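Local coordinates for protein phosphoserine aminotransferase (PDB 2C0R) that catalyses the reversible, pyridoxal-phosphate-dependent transamination between phosphoserine and 2-oxoglutarate that supplies serine biosynthesis, and the corresponding reaction of phosphohydroxythreonine, at residues A[275-289]-A[294-306]. The protein carries 1 engineered substitution. Sequence-based numbering, arbitrary orientation.
Sequences IYDAIDQSGGFYRGC and SRSDMNITFRLAS
The ring of Y276, near the C-terminal end of helix 260-280, is sandwiched between R295 and I300. R295 runs extended across one face, its CD 3.5 Å from the ring centroid in a CH-pi contact, and its guanidinium continues past Y276 CD2 almost parallel to the ring, the planes 10° apart. I300 CD1 covers the opposite face, 3.9 Å from the centroid, and also packs on I275. With CG anti to its carbonyl carbon (chi1 -79°), Y276 reaches the strand side, where OH donates to S296 O at 2.6 Å and receives a bond from a water that T301 N also holds. One helical turn on, D280 meets the R295 guanidinium end-on and nearly coplanar: NH2 binds OD1 at 2.8 Å and NH1 binds OD2 at 2.9 Å, both bonds close to straight. Were R295 replaced by an alanine, the D280 carboxylate would probably lose this charged partner and the Y276 ring most of its cover on that face. Beyond the helix, R287 and R303 form the hydrogen-bonded pair of an antiparallel hairpin, with R303 N 2.7 Å from R287 O, while the F302 edge meets the Y286 face in an offset edge-to-face pair. Strand 299-303 also pairs with strand 334-337. The helix end packs on this small sheet through apolar I275, I279, I300 and F302, with a bidentate salt bridge at the more exposed margin.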
loop_
_atom_site.group_PDB
_atom_site.type_symbol
_atom_site.label_atom_id
_atom_site.label_comp_id
_atom_site.label_asym_id
_atom_site.label_seq_id
_atom_site.Cartn_x
_atom_site.Cartn_y
_atom_site.Cartn_z
ATOM N N ILE A 275 -13.568 30.012 7.973
ATOM C CA ILE A 275 -14.438 29.107 8.695
ATOM C C ILE A 275 -14.382 29.385 10.182
ATOM O O ILE A 275 -15.414 29.381 10.868
ATOM C CB ILE A 275 -14.038 27.667 8.377
ATOM C CG1 ILE A 275 -14.278 27.347 6.899
ATOM C CG2 ILE A 275 -14.794 26.738 9.295
ATOM C CD1 ILE A 275 -13.488 26.114 6.425
ATOM N N TYR A 276 -13.194 29.676 10.762
ATOM C CA TYR A 276 -13.150 30.027 12.177
ATOM C C TYR A 276 -13.937 31.308 12.409
ATOM O O TYR A 276 -14.561 31.398 13.468
ATOM C CB TYR A 276 -11.716 30.197 12.667
ATOM C CG TYR A 276 -11.032 28.849 12.945
ATOM C CD1 TYR A 276 -9.865 28.525 12.248
ATOM C CD2 TYR A 276 -11.556 27.981 13.892
ATOM C CE1 TYR A 276 -9.264 27.285 12.529
ATOM C CE2 TYR A 276 -10.963 26.766 14.173
ATOM C CZ TYR A 276 -9.797 26.442 13.472
ATOM O OH TYR A 276 -9.209 25.235 13.737
ATOM N N ASP A 277 -13.892 32.242 11.468
ATOM C CA ASP A 277 -14.695 33.470 11.658
ATOM C C ASP A 277 -16.174 33.134 11.689
ATOM O O ASP A 277 -16.920 33.763 12.425
ATOM C CB ASP A 277 -14.443 34.464 10.523
ATOM C CG ASP A 277 -15.477 35.580 10.566
ATOM O OD1 ASP A 277 -16.373 35.780 9.697
ATOM O OD2 ASP A 277 -15.375 36.320 11.570
ATOM N N ALA A 278 -16.627 32.187 10.867
ATOM C CA ALA A 278 -18.022 31.741 10.891
ATOM C C ALA A 278 -18.422 31.144 12.224
ATOM O O ALA A 278 -19.521 31.325 12.714
ATOM C CB ALA A 278 -18.231 30.662 9.818
ATOM N N ILE A 279 -17.523 30.387 12.854
ATOM C CA ILE A 279 -17.777 29.847 14.207
ATOM C C ILE A 279 -17.761 30.935 15.254
ATOM O O ILE A 279 -18.636 31.009 16.112
ATOM C CB ILE A 279 -16.707 28.771 14.540
ATOM C CG1 ILE A 279 -16.835 27.592 13.561
ATOM C CG2 ILE A 279 -16.806 28.373 15.996
ATOM C CD1 ILE A 279 -15.516 26.813 13.412
ATOM N N ASP A 280 -16.760 31.820 15.169
ATOM C CA ASP A 280 -16.552 32.859 16.183
ATOM C C ASP A 280 -17.528 33.995 16.060
ATOM O O ASP A 280 -17.603 34.841 16.958
ATOM C CB ASP A 280 -15.124 33.404 16.100
ATOM C CG ASP A 280 -14.109 32.365 16.539
ATOM O OD1 ASP A 280 -14.462 31.369 17.198
ATOM O OD2 ASP A 280 -12.939 32.601 16.223
ATOM N N GLN A 281 -18.277 34.093 14.982
ATOM C CA GLN A 281 -19.320 35.095 14.818
ATOM C C GLN A 281 -20.598 34.317 14.521
ATOM O O GLN A 281 -21.224 34.337 13.467
ATOM C CB GLN A 281 -18.948 36.017 13.667
ATOM C CG GLN A 281 -17.666 36.813 13.828
ATOM C CD GLN A 281 -17.750 37.914 14.877
ATOM O OE1 GLN A 281 -16.936 37.988 15.802
ATOM N NE2 GLN A 281 -18.754 38.780 14.718
ATOM N N SER A 282 -21.035 33.507 15.467
ATOM C CA SER A 282 -22.173 32.627 15.219
ATOM C C SER A 282 -23.183 32.830 16.335
ATOM O O SER A 282 -24.207 32.151 16.373
ATOM C CB SER A 282 -21.755 31.169 15.158
ATOM O OG SER A 282 -21.381 30.699 16.460
ATOM N N GLY A 283 -22.950 33.772 17.246
ATOM C CA GLY A 283 -23.943 33.967 18.302
ATOM C C GLY A 283 -23.964 32.788 19.253
ATOM O O GLY A 283 -24.994 32.538 19.891
ATOM N N GLY A 284 -22.877 32.028 19.355
ATOM C CA GLY A 284 -22.813 30.850 20.220
ATOM C C GLY A 284 -23.447 29.646 19.564
ATOM O O GLY A 284 -23.504 28.558 20.155
ATOM N N PHE A 285 -23.932 29.803 18.325
ATOM C CA PHE A 285 -24.599 28.653 17.692
ATOM C C PHE A 285 -23.626 27.553 17.282
ATOM O O PHE A 285 -23.966 26.373 17.320
ATOM C CB PHE A 285 -25.350 29.132 16.456
ATOM C CG PHE A 285 -26.203 28.063 15.788
ATOM C CD1 PHE A 285 -27.494 27.769 16.203
ATOM C CD2 PHE A 285 -25.688 27.321 14.727
ATOM C CE1 PHE A 285 -28.264 26.780 15.604
ATOM C CE2 PHE A 285 -26.469 26.358 14.121
ATOM C CZ PHE A 285 -27.753 26.070 14.517
ATOM N N TYR A 286 -22.434 27.955 16.869
ATOM C CA TYR A 286 -21.320 27.087 16.580
ATOM C C TYR A 286 -20.236 27.330 17.642
ATOM O O TYR A 286 -19.977 28.486 17.953
ATOM C CB TYR A 286 -20.678 27.311 15.203
ATOM C CG TYR A 286 -21.680 27.061 14.073
ATOM C CD1 TYR A 286 -22.061 28.130 13.270
ATOM C CD2 TYR A 286 -22.226 25.802 13.847
ATOM C CE1 TYR A 286 -22.964 27.942 12.244
ATOM C CE2 TYR A 286 -23.148 25.622 12.827
ATOM C CZ TYR A 286 -23.506 26.710 12.037
ATOM O OH TYR A 286 -24.416 26.580 11.016
ATOM N N ARG A 287 -19.609 26.316 18.188
ATOM C CA ARG A 287 -18.533 26.486 19.139
ATOM C C ARG A 287 -17.339 25.622 18.706
ATOM O O ARG A 287 -17.541 24.461 18.298
ATOM C CB ARG A 287 -18.878 25.999 20.528
ATOM C CG ARG A 287 -19.975 26.661 21.300
ATOM C CD ARG A 287 -20.536 25.917 22.491
ATOM N NE ARG A 287 -20.158 24.540 22.770
ATOM C CZ ARG A 287 -20.954 23.475 22.670
ATOM N NH1 ARG A 287 -22.216 23.567 22.260
ATOM N NH2 ARG A 287 -20.464 22.280 22.966
ATOM N N GLY A 288 -16.151 26.157 18.836
ATOM C CA GLY A 288 -14.991 25.321 18.491
ATOM C C GLY A 288 -14.727 24.226 19.520
ATOM O O GLY A 288 -15.282 24.266 20.626
ATOM N N CYS A 289 -13.885 23.229 19.251
ATOM C CA CYS A 289 -13.622 22.062 20.102
ATOM C C CYS A 289 -12.240 21.924 20.730
ATOM O O CYS A 289 -11.882 20.914 21.454
ATOM C CB CYS A 289 -13.833 20.773 19.275
ATOM S SG CYS A 289 -15.614 20.546 19.088
ATOM N N SER A 294 -4.824 26.628 19.973
ATOM C CA SER A 294 -4.452 25.264 19.560
ATOM C C SER A 294 -5.074 24.927 18.203
ATOM O O SER A 294 -4.897 23.852 17.719
ATOM C CB SER A 294 -4.908 24.234 20.604
ATOM O OG SER A 294 -4.092 24.406 21.758
ATOM N N ARG A 295 -5.785 25.862 17.587
ATOM C CA ARG A 295 -6.560 25.554 16.402
ATOM C C ARG A 295 -5.729 25.053 15.230
ATOM O O ARG A 295 -4.745 25.649 14.839
ATOM C CB ARG A 295 -7.282 26.836 15.945
ATOM C CG ARG A 295 -8.549 27.053 16.759
ATOM C CD ARG A 295 -9.183 28.411 16.441
ATOM N NE ARG A 295 -10.498 28.434 17.114
ATOM C CZ ARG A 295 -11.327 29.477 16.999
ATOM N NH1 ARG A 295 -10.933 30.527 16.276
ATOM N NH2 ARG A 295 -12.504 29.426 17.617
ATOM N N SER A 296 -6.262 23.985 14.626
ATOM C CA SER A 296 -5.693 23.496 13.376
ATOM C C SER A 296 -6.190 24.256 12.166
ATOM O O SER A 296 -7.355 24.625 12.084
ATOM C CB SER A 296 -6.107 22.031 13.245
ATOM O OG SER A 296 -5.702 21.494 11.991
ATOM N N ASP A 297 -5.290 24.437 11.211
ATOM C CA ASP A 297 -5.654 24.977 9.909
ATOM C C ASP A 297 -5.964 23.844 8.937
ATOM O O ASP A 297 -6.251 24.174 7.791
ATOM C CB ASP A 297 -4.580 25.850 9.283
ATOM C CG ASP A 297 -4.681 27.299 9.767
ATOM O OD1 ASP A 297 -5.525 27.619 10.633
ATOM O OD2 ASP A 297 -3.895 28.129 9.286
ATOM N N MET A 298 -5.915 22.603 9.354
ATOM C CA MET A 298 -6.192 21.467 8.485
ATOM C C MET A 298 -7.519 20.802 8.832
ATOM O O MET A 298 -8.188 20.296 7.945
ATOM C CB MET A 298 -5.080 20.400 8.611
ATOM C CG MET A 298 -3.724 20.908 8.098
ATOM S SD MET A 298 -3.581 20.770 6.310
ATOM C CE MET A 298 -3.996 22.436 5.777
ATOM N N ASN A 299 -7.849 20.703 10.116
ATOM C CA ASN A 299 -9.091 20.042 10.539
ATOM C C ASN A 299 -9.766 20.957 11.566
ATOM O O ASN A 299 -9.278 21.064 12.680
ATOM C CB ASN A 299 -8.881 18.632 11.142
ATOM C CG ASN A 299 -8.002 17.758 10.263
ATOM O OD1 ASN A 299 -6.784 17.717 10.423
ATOM N ND2 ASN A 299 -8.653 17.048 9.342
ATOM N N ILE A 300 -10.851 21.585 11.126
ATOM C CA ILE A 300 -11.554 22.507 12.014
ATOM C C ILE A 300 -12.726 21.815 12.646
ATOM O O ILE A 300 -13.652 21.367 11.985
ATOM C CB ILE A 300 -12.014 23.711 11.205
ATOM C CG1 ILE A 300 -10.813 24.434 10.598
ATOM C CG2 ILE A 300 -12.907 24.590 12.059
ATOM C CD1 ILE A 300 -11.183 25.719 9.876
ATOM N N THR A 301 -12.663 21.730 13.971
ATOM C CA THR A 301 -13.714 20.976 14.663
ATOM C C THR A 301 -14.595 21.941 15.415
ATOM O O THR A 301 -14.165 22.962 15.960
ATOM C CB THR A 301 -13.081 19.936 15.589
ATOM O OG1 THR A 301 -12.115 20.632 16.408
ATOM C CG2 THR A 301 -12.333 18.876 14.761
ATOM N N PHE A 302 -15.889 21.617 15.386
ATOM C CA PHE A 302 -16.848 22.488 16.069
ATOM C C PHE A 302 -18.111 21.700 16.414
ATOM O O PHE A 302 -18.337 20.593 15.929
ATOM C CB PHE A 302 -17.156 23.736 15.228
ATOM C CG PHE A 302 -17.718 23.507 13.836
ATOM C CD1 PHE A 302 -19.057 23.781 13.615
ATOM C CD2 PHE A 302 -16.950 23.033 12.800
ATOM C CE1 PHE A 302 -19.602 23.600 12.356
ATOM C CE2 PHE A 302 -17.496 22.857 11.534
ATOM C CZ PHE A 302 -18.841 23.140 11.316
ATOM N N ARG A 303 -18.897 22.333 17.317
ATOM C CA ARG A 303 -20.064 21.664 17.830
ATOM C C ARG A 303 -21.269 22.605 17.764
ATOM O O ARG A 303 -21.103 23.830 17.781
ATOM C CB ARG A 303 -19.929 21.291 19.304
ATOM C CG ARG A 303 -18.732 20.572 19.804
ATOM C CD ARG A 303 -18.905 20.333 21.296
ATOM N NE ARG A 303 -18.023 19.311 21.804
ATOM C CZ ARG A 303 -17.703 18.072 21.498
ATOM N NH1 ARG A 303 -18.217 17.400 20.478
ATOM N NH2 ARG A 303 -16.799 17.448 22.256
ATOM N N LEU A 304 -22.437 21.976 17.727
ATOM C CA LEU A 304 -23.685 22.725 17.926
ATOM C C LEU A 304 -24.225 22.380 19.311
ATOM O O LEU A 304 -23.546 21.707 20.066
ATOM C CB LEU A 304 -24.694 22.368 16.849
ATOM C CG LEU A 304 -24.424 22.958 15.462
ATOM C CD1 LEU A 304 -23.157 22.423 14.836
ATOM C CD2 LEU A 304 -25.637 22.613 14.598
ATOM N N ALA A 305 -25.425 22.835 19.649
ATOM C CA ALA A 305 -25.930 22.774 21.023
ATOM C C ALA A 305 -26.297 21.352 21.401
ATOM O O ALA A 305 -26.332 21.009 22.590
ATOM C CB ALA A 305 -27.139 23.671 21.167
ATOM N N SER A 306 -26.572 20.538 20.393
ATOM C CA SER A 306 -26.982 19.168 20.697
ATOM C C SER A 306 -26.551 18.210 19.603
ATOM O O SER A 306 -26.298 18.617 18.467
ATOM C CB SER A 306 -28.508 19.062 20.824
ATOM O OG SER A 306 -29.092 19.220 19.547
HETATM O O HOH W 1 -10.152 23.066 15.227
HETATM O O HOH W 2 -26.203 25.157 18.054
HETATM O O HOH W 3 -12.020 23.939 17.009
HETATM O O HOH W 4 -13.923 18.935 22.929
#